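Local coordinates for phenazine biosynthesis protein PhzF family (Enterococcus faecalis, PDB 1S7J), which probably acts as an isomerase of the PhzF family, related to phenazine biosynthesis proteins, at residues I176-G181 and P212-R217; L223-V228 and G233-E238; P127-A132 and L146-K151; I7-A10 and E14-K17. One frame throughout, in Å; residues are numbered along the deposited sequence.

Contact 1: I176-G181 and P212-R217; sequences IVTASG and PYWGKR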
loop_
_atom_site.group_PDB
_atom_site.type_symbol
_atom_site.label_atom_id
_atom_site.label_comp_id
_atom_site.label_asym_id
_atom_site.label_seq_id
_atom_site.Cartn_x
_atom_site.Cartn_y
_atom_site.Cartn_z
ATOM N N ILE A 176 -0.324 9.230 9.214
ATOM C CA ILE A 176 -1.448 8.325 9.203
ATOM C C ILE A 176 -2.516 8.895 10.090
ATOM O O ILE A 176 -2.213 9.510 11.110
ATOM C CB ILE A 176 -1.059 6.926 9.753
ATOM C CG1 ILE A 176 0.089 6.325 8.933
ATOM C CG2 ILE A 176 -2.272 5.999 9.730
ATOM C CD1 ILE A 176 0.591 4.998 9.461
ATOM N N VAL A 177 -3.767 8.750 9.677
ATOM C CA VAL A 177 -4.900 9.224 10.439
ATOM C C VAL A 177 -5.870 8.049 10.522
ATOM O O VAL A 177 -6.085 7.347 9.526
ATOM C CB VAL A 177 -5.578 10.464 9.762
ATOM C CG1 VAL A 177 -4.608 11.650 9.736
ATOM C CG2 VAL A 177 -6.015 10.129 8.350
ATOM N N THR A 178 -6.445 7.831 11.695
ATOM C CA THR A 178 -7.356 6.701 11.904
ATOM C C THR A 178 -8.566 7.073 12.741
ATOM O O THR A 178 -8.676 8.194 13.239
ATOM C CB THR A 178 -6.641 5.545 12.648
ATOM O OG1 THR A 178 -5.219 5.659 12.486
ATOM C CG2 THR A 178 -7.088 4.227 12.109
ATOM N N ALA A 179 -9.470 6.110 12.904
ATOM C CA ALA A 179 -10.679 6.285 13.695
ATOM C C ALA A 179 -11.567 5.047 13.577
ATOM O O ALA A 179 -11.409 4.250 12.649
ATOM C CB ALA A 179 -11.437 7.513 13.245
ATOM N N SER A 180 -12.474 4.873 14.534
ATOM C CA SER A 180 -13.392 3.734 14.516
ATOM C C SER A 180 -14.271 3.785 13.274
ATOM O O SER A 180 -14.895 4.824 12.977
ATOM C CB SER A 180 -14.293 3.729 15.767
ATOM O OG SER A 180 -13.564 3.429 16.945
ATOM N N GLY A 181 -14.308 2.688 12.534
ATOM C CA GLY A 181 -15.125 2.630 11.341
ATOM C C GLY A 181 -16.597 2.561 11.689
ATOM O O GLY A 181 -16.965 2.106 12.775
ATOM N N PRO A 212 -1.567 -3.348 14.587
ATOM C CA PRO A 212 -1.196 -3.549 15.988
ATOM C C PRO A 212 -2.043 -2.657 16.910
ATOM O O PRO A 212 -2.656 -3.137 17.867
ATOM C CB PRO A 212 0.264 -3.117 16.003
ATOM C CG PRO A 212 0.742 -3.597 14.687
ATOM C CD PRO A 212 -0.363 -3.149 13.760
ATOM N N TYR A 213 -2.087 -1.362 16.580
ATOM C CA TYR A 213 -2.840 -0.389 17.360
ATOM C C TYR A 213 -4.299 -0.772 17.591
ATOM O O TYR A 213 -4.790 -0.708 18.729
ATOM C CB TYR A 213 -2.780 1.008 16.692
ATOM C CG TYR A 213 -3.680 2.028 17.373
ATOM C CD1 TYR A 213 -5.032 2.127 17.032
ATOM C CD2 TYR A 213 -3.202 2.831 18.407
ATOM C CE1 TYR A 213 -5.885 2.982 17.709
ATOM C CE2 TYR A 213 -4.059 3.698 19.095
ATOM C CZ TYR A 213 -5.403 3.761 18.735
ATOM O OH TYR A 213 -6.274 4.579 19.405
ATOM N N TRP A 214 -5.006 -1.082 16.521
ATOM C CA TRP A 214 -6.414 -1.435 16.622
ATOM C C TRP A 214 -6.700 -2.822 17.170
ATOM O O TRP A 214 -7.808 -3.088 17.647
ATOM C CB TRP A 214 -7.111 -1.207 15.285
ATOM C CG TRP A 214 -7.266 0.243 14.979
ATOM C CD1 TRP A 214 -6.470 1.006 14.172
ATOM C CD2 TRP A 214 -8.259 1.128 15.512
ATOM N NE1 TRP A 214 -6.905 2.308 14.173
ATOM C CE2 TRP A 214 -8.001 2.410 14.987
ATOM C CE3 TRP A 214 -9.344 0.955 16.390
ATOM C CZ2 TRP A 214 -8.793 3.528 15.304
ATOM C CZ3 TRP A 214 -10.131 2.067 16.706
ATOM C CH2 TRP A 214 -9.847 3.334 16.167
ATOM N N GLY A 215 -5.735 -3.723 17.047
ATOM C CA GLY A 215 -5.913 -5.059 17.572
ATOM C C GLY A 215 -5.833 -4.967 19.081
ATOM O O GLY A 215 -6.664 -5.518 19.793
ATOM N N LYS A 216 -4.815 -4.246 19.567
ATOM C CA LYS A 216 -4.614 -4.054 20.995
ATOM C C LYS A 216 -5.774 -3.269 21.598
ATOM O O LYS A 216 -6.362 -3.685 22.591
ATOM C CB LYS A 216 -3.292 -3.312 21.255
ATOM C CG LYS A 216 -3.020 -3.044 22.736
ATOM C CD LYS A 216 -1.617 -2.487 22.978
ATOM C CE LYS A 216 -1.362 -2.283 24.476
ATOM N NZ LYS A 216 0.053 -1.905 24.772
ATOM N N ARG A 217 -6.097 -2.133 20.984
ATOM C CA ARG A 217 -7.176 -1.288 21.463
ATOM C C ARG A 217 -8.573 -1.945 21.395
ATOM O O ARG A 217 -9.386 -1.762 22.303
ATOM C CB ARG A 217 -7.182 0.046 20.710
ATOM C CG ARG A 217 -8.002 1.125 21.392
ATOM C CD ARG A 217 -9.033 1.723 20.452
ATOM N NE ARG A 217 -8.723 3.111 20.121
ATOM C CZ ARG A 217 -9.602 4.106 20.174
ATOM N NH1 ARG A 217 -9.229 5.338 19.854
ATOM N NH2 ARG A 217 -10.858 3.870 20.547
#
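The six-membered end of the Trp-214 indole lies against the backbone at Ala-179 and Ser-180, with CH2 3.5 Å from Ser-180 N. The ring approaches this peptide obliquely. Ser-180 adds its hydroxyl, whose OG is 3.7 Å from Trp-214 CZ3, a packing contact and not a bond; a small residue suits a place where a large ring must come close to the chain. The pyrrole side of the indole turns its edge to Thr-178. The approach of the Thr-178 methyl to NE1 is too close to be trusted, so the exact rotation of the threonine is doubtful.

Trp-214 has CG beside its own backbone N and anti to the carbonyl carbon (chi1 -71°), which carries the indole off the helix to the strand. Tyr-213 turns its ring edge to one indole face, CE1 standing 3.5 Å above the Trp-214 ring plane and over its centre. Arg-217 meets the Tyr-213 hydroxyl side-on with two nitrogens, NE at 2.9 Å and NH1 at 3.1 Å from OH, both in its guanidinium plane. Trp-214 CZ3 lies over one face of this guanidinium, 3.8 Å above its plane and toward the rim. Glu-139 also hydrogen-bonds Tyr-213 OH, which further fixes the phenol.

Strand 175-180 runs between strands 146-149 and 186-192, and Phe-186 of the latter stacks on Trp-214. The tryptophan thus joins helix 207-218, the central helix of its domain, to the surrounding strands.

Contact 2: L223-V228 and G233-E238; sequences LSAYQV and GFLTCE
Gly-233 O is held by two neighbours on the opposite strand: Gln-227 N donates a hydrogen bond of 2.9 Å to it, and Tyr-226 CA makes a CH...O contact at 3.2 Å. The same oxygen sits over one face of the Tyr-226 ring, 3.4 Å above its plane and toward the rim. Tyr-226 CG lies anti to the backbone N (chi1 -159°), which lays the phenol over the Gly-233 peptide. Glycine readily takes the extended backbone needed here (phi 175°).

Beyond this point the strands pair as an antiparallel hairpin. Leu-223 with Cys-237 and Ala-225 with Leu-235 are hydrogen-bonded pairs, each joined by two backbone bonds; the shortest, Cys-237 N to Leu-223 O, is 2.8 Å. Ser-224 with Thr-236 lies between them, and Tyr-226 with Phe-234 follows toward the turn; both are non-hydrogen-bonded pairs. On their face Phe-234 reaches back over the neighbouring strand, with CD1 3.1 Å from Ala-225 O, while Tyr-226 CD1 comes to the edge of its ring. On the other face the small Ala-225 CB leaves room for Cys-237 SG at 4.0 Å and Leu-235 CD1 at 4.3 Å. Leu-223, Leu-235 and Cys-237 on this face pack on helix 207-218.

The hairpin therefore has two chemically distinct sides. The partly exposed one carries hydroxyls and rings, including Tyr-226, whose OH is hydrogen-bonded to Lys-17 NZ. With backbone polarity spent between the strands, Leu-223, Ala-225, Leu-235 and Cys-237 contribute mainly shape and hydrophobicity; Gln-227 is the buried polar exception, its OE1 hydrogen-bonded to Thr-190 OG1.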
loop_
_atom_site.group_PDB
_atom_site.type_symbol
_atom_site.label_atom_id
_atom_site.label_comp_id
_atom_site.label_asym_id
_atom_site.label_seq_id
_atom_site.Cartn_x
_atom_site.Cartn_y
_atom_site.Cartn_z
ATOM N N LEU A 223 -9.424 -8.107 12.134
ATOM C CA LEU A 223 -10.119 -6.849 11.988
ATOM C C LEU A 223 -10.414 -6.529 10.538
ATOM O O LEU A 223 -9.677 -6.936 9.638
ATOM C CB LEU A 223 -9.284 -5.700 12.565
ATOM C CG LEU A 223 -8.776 -5.759 13.996
ATOM C CD1 LEU A 223 -7.264 -5.939 13.979
ATOM C CD2 LEU A 223 -9.144 -4.475 14.719
ATOM N N SER A 224 -11.496 -5.810 10.318
ATOM C CA SER A 224 -11.883 -5.377 8.993
ATOM C C SER A 224 -11.471 -3.886 8.910
ATOM O O SER A 224 -11.646 -3.135 9.880
ATOM C CB SER A 224 -13.393 -5.571 8.776
ATOM O OG SER A 224 -14.149 -5.203 9.929
ATOM N N ALA A 225 -10.865 -3.490 7.803
ATOM C CA ALA A 225 -10.419 -2.115 7.644
ATOM C C ALA A 225 -10.785 -1.518 6.291
ATOM O O ALA A 225 -11.104 -2.241 5.342
ATOM C CB ALA A 225 -8.928 -2.031 7.853
ATOM N N TYR A 226 -10.734 -0.205 6.196
ATOM C CA TYR A 226 -11.038 0.472 4.961
ATOM C C TYR A 226 -10.313 1.780 4.912
ATOM O O TYR A 226 -10.593 2.672 5.709
ATOM C CB TYR A 226 -12.556 0.720 4.840
ATOM C CG TYR A 226 -13.016 0.954 3.421
ATOM C CD1 TYR A 226 -13.725 -0.025 2.731
ATOM C CD2 TYR A 226 -12.699 2.142 2.748
ATOM C CE1 TYR A 226 -14.113 0.163 1.402
ATOM C CE2 TYR A 226 -13.079 2.346 1.420
ATOM C CZ TYR A 226 -13.783 1.355 0.749
ATOM O OH TYR A 226 -14.168 1.542 -0.572
ATOM N N GLN A 227 -9.347 1.900 4.007
ATOM C CA GLN A 227 -8.614 3.139 3.856
ATOM C C GLN A 227 -9.524 4.051 3.033
ATOM O O GLN A 227 -9.659 3.884 1.817
ATOM C CB GLN A 227 -7.293 2.919 3.166
ATOM C CG GLN A 227 -6.350 4.058 3.391
ATOM C CD GLN A 227 -4.931 3.697 3.170
ATOM O OE1 GLN A 227 -4.121 4.530 2.810
ATOM N NE2 GLN A 227 -4.596 2.414 3.374
ATOM N N VAL A 228 -10.208 4.958 3.734
ATOM C CA VAL A 228 -11.158 5.873 3.135
ATOM C C VAL A 228 -10.605 7.087 2.373
ATOM O O VAL A 228 -10.899 8.250 2.698
ATOM C CB VAL A 228 -12.261 6.289 4.174
ATOM C CG1 VAL A 228 -11.656 7.124 5.301
ATOM C CG2 VAL A 228 -13.421 7.010 3.479
ATOM N N GLY A 233 -10.567 1.709 -0.434
ATOM C CA GLY A 233 -9.846 0.440 -0.452
ATOM C C GLY A 233 -10.130 -0.395 0.778
ATOM O O GLY A 233 -10.053 0.105 1.898
ATOM N N PHE A 234 -10.510 -1.656 0.577
ATOM C CA PHE A 234 -10.798 -2.550 1.694
ATOM C C PHE A 234 -9.610 -3.440 2.010
ATOM O O PHE A 234 -8.834 -3.802 1.130
ATOM C CB PHE A 234 -12.018 -3.409 1.399
ATOM C CG PHE A 234 -12.366 -4.360 2.505
ATOM C CD1 PHE A 234 -13.030 -3.906 3.651
ATOM C CD2 PHE A 234 -12.022 -5.709 2.415
ATOM C CE1 PHE A 234 -13.344 -4.784 4.694
ATOM C CE2 PHE A 234 -12.330 -6.598 3.451
ATOM C CZ PHE A 234 -12.992 -6.134 4.594
ATOM N N LEU A 235 -9.477 -3.792 3.282
ATOM C CA LEU A 235 -8.391 -4.646 3.740
ATOM C C LEU A 235 -8.857 -5.565 4.872
ATOM O O LEU A 235 -9.495 -5.108 5.826
ATOM C CB LEU A 235 -7.216 -3.793 4.266
ATOM C CG LEU A 235 -6.664 -2.596 3.469
ATOM C CD1 LEU A 235 -7.253 -1.297 4.002
ATOM C CD2 LEU A 235 -5.147 -2.566 3.579
ATOM N N THR A 236 -8.609 -6.856 4.732
ATOM C CA THR A 236 -8.962 -7.790 5.797
ATOM C C THR A 236 -7.644 -7.974 6.570
ATOM O O THR A 236 -6.596 -8.263 5.976
ATOM C CB THR A 236 -9.524 -9.129 5.249
ATOM O OG1 THR A 236 -10.146 -9.856 6.316
ATOM C CG2 THR A 236 -8.433 -9.969 4.601
ATOM N N CYS A 237 -7.688 -7.698 7.865
ATOM C CA CYS A 237 -6.499 -7.768 8.712
ATOM C C CYS A 237 -6.440 -8.887 9.732
ATOM O O CYS A 237 -7.461 -9.299 10.294
ATOM C CB CYS A 237 -6.338 -6.450 9.431
ATOM S SG CYS A 237 -6.438 -5.068 8.342
ATOM N N GLU A 238 -5.229 -9.340 10.020
ATOM C CA GLU A 238 -5.019 -10.374 11.012
ATOM C C GLU A 238 -3.756 -10.121 11.808
ATOM O O GLU A 238 -2.722 -9.685 11.259
ATOM C CB GLU A 238 -4.948 -11.774 10.387
ATOM C CG GLU A 238 -4.943 -12.876 11.451
ATOM C CD GLU A 238 -4.567 -14.231 10.916
ATOM O OE1 GLU A 238 -5.435 -14.889 10.307
ATOM O OE2 GLU A 238 -3.403 -14.654 11.124
#

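Contact 3: P127-A132 and L146-K151; sequences PEYEAA and LFFVLK
Aromatic contact carries most of this junction. Tyr-129 and Phe-148 meet obliquely, their ring planes at 45° and their centroids 5.0 Å apart, an arrangement that is neither a parallel stack nor an edge-to-face pair. Phe-148 CZ stands over one face of the Tyr-129 ring, 3.7 Å above its plane and toward the rim, and CE2 comes to 3.4 Å from Tyr-129 CD2. With CG beside its backbone N (chi1 -73°), Tyr-129 swings its phenol off the helix toward the strand, where it crosses the Phe-148 side chain at about a right angle.

Aromatic residues suit this place because helix 127-133 lies some distance from the strand: the nearest CA atoms, those of Tyr-129 and Phe-148, are 8.9 Å apart. In the diaminopimelate epimerase-like fold strands wrap round a central helix, and here Phe-147 and Val-149 face that helix, 207-218. Leu-146 and Phe-148 point from the other side of strand 146-149, where helix 127-133 packs.

The aliphatic contribution comes from Leu-146, whose CD2 is 3.9 Å from Tyr-129 OH and 4.2 Å from Tyr-129 CZ. No hydrogen bond crosses between the segments. Ile-137 and Leu-171 also touch Tyr-129 from nearby loops.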
loop_
_atom_site.group_PDB
_atom_site.type_symbol
_atom_site.label_atom_id
_atom_site.label_comp_id
_atom_site.label_asym_id
_atom_site.label_seq_id
_atom_site.Cartn_x
_atom_site.Cartn_y
_atom_site.Cartn_z
ATOM N N PRO A 127 0.196 21.249 18.553
ATOM C CA PRO A 127 -0.907 21.982 17.926
ATOM C C PRO A 127 -0.672 22.232 16.437
ATOM O O PRO A 127 -1.619 22.468 15.685
ATOM C CB PRO A 127 -0.959 23.278 18.732
ATOM C CG PRO A 127 0.461 23.460 19.181
ATOM C CD PRO A 127 0.852 22.067 19.587
ATOM N N GLU A 128 0.592 22.204 16.017
ATOM C CA GLU A 128 0.928 22.405 14.612
ATOM C C GLU A 128 0.472 21.189 13.804
ATOM O O GLU A 128 0.406 21.235 12.571
ATOM C CB GLU A 128 2.435 22.616 14.437
ATOM C CG GLU A 128 3.293 21.422 14.838
ATOM C CD GLU A 128 4.772 21.701 14.694
ATOM O OE1 GLU A 128 5.332 22.386 15.577
ATOM O OE2 GLU A 128 5.378 21.240 13.698
ATOM N N TYR A 129 0.232 20.076 14.514
ATOM C CA TYR A 129 -0.233 18.839 13.907
ATOM C C TYR A 129 -1.702 19.005 13.540
ATOM O O TYR A 129 -2.107 18.746 12.398
ATOM C CB TYR A 129 -0.076 17.669 14.888
ATOM C CG TYR A 129 1.353 17.199 15.119
ATOM C CD1 TYR A 129 2.406 17.663 14.328
ATOM C CD2 TYR A 129 1.637 16.261 16.119
ATOM C CE1 TYR A 129 3.722 17.201 14.524
ATOM C CE2 TYR A 129 2.947 15.791 16.328
ATOM C CZ TYR A 129 3.983 16.261 15.529
ATOM O OH TYR A 129 5.273 15.793 15.722
ATOM N N GLU A 130 -2.498 19.424 14.524
ATOM C CA GLU A 130 -3.930 19.653 14.344
ATOM C C GLU A 130 -4.188 20.785 13.335
ATOM O O GLU A 130 -5.274 20.880 12.756
ATOM C CB GLU A 130 -4.565 20.011 15.678
ATOM C CG GLU A 130 -4.339 18.981 16.766
ATOM C CD GLU A 130 -5.114 19.301 18.032
ATOM O OE1 GLU A 130 -6.098 18.593 18.334
ATOM O OE2 GLU A 130 -4.746 20.272 18.722
ATOM N N ALA A 131 -3.204 21.662 13.181
ATOM C CA ALA A 131 -3.299 22.779 12.254
ATOM C C ALA A 131 -3.276 22.285 10.809
ATOM O O ALA A 131 -4.144 22.637 10.011
ATOM C CB ALA A 131 -2.152 23.761 12.494
ATOM N N ALA A 132 -2.253 21.485 10.480
ATOM C CA ALA A 132 -2.097 20.939 9.135
ATOM C C ALA A 132 -3.266 20.020 8.742
ATOM O O ALA A 132 -3.677 19.995 7.585
ATOM C CB ALA A 132 -0.773 20.195 9.024
ATOM N N LEU A 146 4.025 9.471 11.303
ATOM C CA LEU A 146 3.288 10.019 12.420
ATOM C C LEU A 146 1.956 9.266 12.402
ATOM O O LEU A 146 1.491 8.867 11.334
ATOM C CB LEU A 146 3.104 11.519 12.261
ATOM C CG LEU A 146 4.349 12.283 12.726
ATOM C CD1 LEU A 146 4.378 13.698 12.151
ATOM C CD2 LEU A 146 4.391 12.287 14.259
ATOM N N PHE A 147 1.344 9.103 13.545
ATOM C CA PHE A 147 0.126 8.322 13.642
ATOM C C PHE A 147 -0.889 9.038 14.528
ATOM O O PHE A 147 -0.788 8.997 15.750
ATOM C CB PHE A 147 0.531 6.969 14.248
ATOM C CG PHE A 147 -0.548 5.953 14.304
ATOM C CD1 PHE A 147 -0.566 4.899 13.396
ATOM C CD2 PHE A 147 -1.516 5.988 15.308
ATOM C CE1 PHE A 147 -1.521 3.888 13.488
ATOM C CE2 PHE A 147 -2.477 4.983 15.410
ATOM C CZ PHE A 147 -2.479 3.931 14.494
ATOM N N PHE A 148 -1.876 9.677 13.910
ATOM C CA PHE A 148 -2.892 10.417 14.661
ATOM C C PHE A 148 -4.235 9.732 14.664
ATOM O O PHE A 148 -4.664 9.189 13.656
ATOM C CB PHE A 148 -3.045 11.821 14.081
ATOM C CG PHE A 148 -1.753 12.537 13.865
ATOM C CD1 PHE A 148 -1.409 13.012 12.604
ATOM C CD2 PHE A 148 -0.856 12.732 14.927
ATOM C CE1 PHE A 148 -0.206 13.670 12.391
ATOM C CE2 PHE A 148 0.347 13.389 14.726
ATOM C CZ PHE A 148 0.678 13.861 13.453
ATOM N N VAL A 149 -4.904 9.760 15.803
ATOM C CA VAL A 149 -6.225 9.159 15.932
ATOM C C VAL A 149 -7.230 10.310 15.950
ATOM O O VAL A 149 -7.040 11.290 16.667
ATOM C CB VAL A 149 -6.340 8.316 17.221
ATOM C CG1 VAL A 149 -7.714 7.666 17.313
ATOM C CG2 VAL A 149 -5.241 7.252 17.246
ATOM N N LEU A 150 -8.258 10.213 15.121
ATOM C CA LEU A 150 -9.261 11.262 15.026
ATOM C C LEU A 150 -10.607 10.872 15.621
ATOM O O LEU A 150 -10.785 9.744 16.095
ATOM C CB LEU A 150 -9.415 11.695 13.561
ATOM C CG LEU A 150 -8.384 12.655 12.927
ATOM C CD1 LEU A 150 -6.972 12.452 13.458
ATOM C CD2 LEU A 150 -8.420 12.484 11.420
ATOM N N LYS A 151 -11.552 11.800 15.578
ATOM C CA LYS A 151 -12.890 11.605 16.135
ATOM C C LYS A 151 -13.674 10.374 15.631
ATOM O O LYS A 151 -14.075 9.530 16.426
ATOM C CB LYS A 151 -13.733 12.876 15.937
ATOM C CG LYS A 151 -15.119 12.811 16.576
ATOM C CD LYS A 151 -15.943 14.053 16.267
ATOM C CE LYS A 151 -17.354 13.923 16.849
ATOM N NZ LYS A 151 -18.194 15.137 16.606
#

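Contact 4: I7-A10 and E14-K17; sequences IVDA and EVFK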
loop_
_atom_site.group_PDB
_atom_site.type_symbol
_atom_site.label_atom_id
_atom_site.label_comp_id
_atom_site.label_asym_id
_atom_site.label_seq_id
_atom_site.Cartn_x
_atom_site.Cartn_y
_atom_site.Cartn_z
ATOM N N ILE A 7 -2.562 -3.250 -15.895
ATOM C CA ILE A 7 -2.797 -2.109 -15.028
ATOM C C ILE A 7 -3.855 -2.586 -14.094
ATOM O O ILE A 7 -4.977 -2.864 -14.520
ATOM C CB ILE A 7 -3.350 -0.888 -15.798
ATOM C CG1 ILE A 7 -2.438 -0.512 -16.965
ATOM C CG2 ILE A 7 -3.511 0.278 -14.852
ATOM C CD1 ILE A 7 -1.060 -0.101 -16.558
ATOM N N VAL A 8 -3.523 -2.743 -12.826
ATOM C CA VAL A 8 -4.492 -3.210 -11.867
ATOM C C VAL A 8 -4.675 -2.293 -10.690
ATOM O O VAL A 8 -3.738 -1.602 -10.266
ATOM C CB VAL A 8 -4.176 -4.675 -11.407
ATOM C CG1 VAL A 8 -2.856 -5.148 -11.981
ATOM C CG2 VAL A 8 -4.198 -4.808 -9.896
ATOM N N ASP A 9 -5.906 -2.202 -10.226
ATOM C CA ASP A 9 -6.249 -1.398 -9.081
ATOM C C ASP A 9 -6.236 -2.353 -7.877
ATOM O O ASP A 9 -7.145 -3.178 -7.715
ATOM C CB ASP A 9 -7.639 -0.776 -9.255
ATOM C CG ASP A 9 -7.713 0.159 -10.461
ATOM O OD1 ASP A 9 -8.825 0.350 -10.998
ATOM O OD2 ASP A 9 -6.663 0.696 -10.874
ATOM N N ALA A 10 -5.155 -2.306 -7.108
ATOM C CA ALA A 10 -4.997 -3.160 -5.938
ATOM C C ALA A 10 -5.893 -2.690 -4.800
ATOM O O ALA A 10 -6.009 -1.500 -4.546
ATOM C CB ALA A 10 -3.552 -3.184 -5.508
ATOM N N GLU A 14 -13.790 -2.818 -7.849
ATOM C CA GLU A 14 -14.160 -2.288 -9.170
ATOM C C GLU A 14 -13.092 -1.268 -9.596
ATOM O O GLU A 14 -12.341 -0.769 -8.757
ATOM C CB GLU A 14 -15.523 -1.593 -9.099
ATOM C CG GLU A 14 -15.563 -0.406 -8.128
ATOM C CD GLU A 14 -16.862 0.387 -8.200
ATOM O OE1 GLU A 14 -17.897 -0.108 -7.702
ATOM O OE2 GLU A 14 -16.841 1.519 -8.741
ATOM N N VAL A 15 -13.022 -0.965 -10.895
ATOM C CA VAL A 15 -12.031 0.002 -11.387
ATOM C C VAL A 15 -12.299 1.399 -10.850
ATOM O O VAL A 15 -13.412 1.716 -10.416
ATOM C CB VAL A 15 -11.960 0.054 -12.956
ATOM C CG1 VAL A 15 -11.572 -1.324 -13.535
ATOM C CG2 VAL A 15 -13.275 0.521 -13.526
ATOM N N PHE A 16 -11.259 2.233 -10.907
ATOM C CA PHE A 16 -11.287 3.622 -10.421
ATOM C C PHE A 16 -11.169 3.703 -8.890
ATOM O O PHE A 16 -11.110 4.797 -8.321
ATOM C CB PHE A 16 -12.548 4.374 -10.909
ATOM C CG PHE A 16 -12.744 4.309 -12.388
ATOM C CD1 PHE A 16 -14.013 4.083 -12.923
ATOM C CD2 PHE A 16 -11.662 4.426 -13.255
ATOM C CE1 PHE A 16 -14.197 3.962 -14.302
ATOM C CE2 PHE A 16 -11.827 4.308 -14.626
ATOM C CZ PHE A 16 -13.100 4.077 -15.157
ATOM N N LYS A 17 -11.141 2.541 -8.231
ATOM C CA LYS A 17 -11.000 2.486 -6.777
ATOM C C LYS A 17 -9.649 1.846 -6.422
ATOM O O LYS A 17 -8.818 1.608 -7.306
ATOM C CB LYS A 17 -12.154 1.702 -6.146
ATOM C CG LYS A 17 -13.517 2.331 -6.371
ATOM C CD LYS A 17 -14.580 1.731 -5.463
ATOM C CE LYS A 17 -14.369 2.103 -3.981
ATOM N NZ LYS A 17 -13.253 1.363 -3.299
#
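The carboxylate of Asp-9 is met from above its plane by Phe-16 N, which lies 38° out of that plane and donates a hydrogen bond of 3.1 Å to OD1. The other flat group, the Phe-16 ring, has Val-15 CG2 over one face, 3.6 Å above its plane. Val-15 also presents its backbone to the acid, with CA 3.2 Å from Asp-9 OD1.

Glu-14 to Lys-17 form a type II beta turn, and the N-H used is that of its central peptide. Phe-16 occupies the third position with a positive phi of 78°, a conformation more often taken by glycine; the bond to Asp-9 helps to hold this peptide in its orientation. Aspartate suits the strand end because its short side chain, with CG beside the backbone N (chi1 -62°), brings an acceptor to the turn without a long flexible arm. Asp-9 CB also packs against Lys-17 O at 3.3 Å, and Arg-231 hydrogen-bonds that carbonyl.

The turn lies in the loop that links strand 2-10 to its antiparallel partner 19-25. On the other edge strand 2-10 pairs with 243-259, while Val-8 and Ala-10 pack on helix 72-85.

How the contacts relate
Contacts 1, 2 and 3 share one domain and contact 4 lies in the other. Contacts 1 and 3 have centres about 14 Å apart and are joined by adjacent strands, through Thr-178 O and Leu-150 N at 2.8 Å. Contacts 1 and 2, with centres about 11 Å apart, meet where Leu-223 CD2 packs 3.5 Å from Trp-214 O. One link between the domains is the probable hydrogen bond of Tyr-226 OH and Lys-17 NZ, 2.9 Å apart, which joins contacts 2 and 4. Both lie near the predicted active-site Glu-46, whose side chain is about 12 Å from that of Gln-227 and about 11 Å from that of Asp-9. Contact 3 is remote, its centre about 30 Å from that of contact 4.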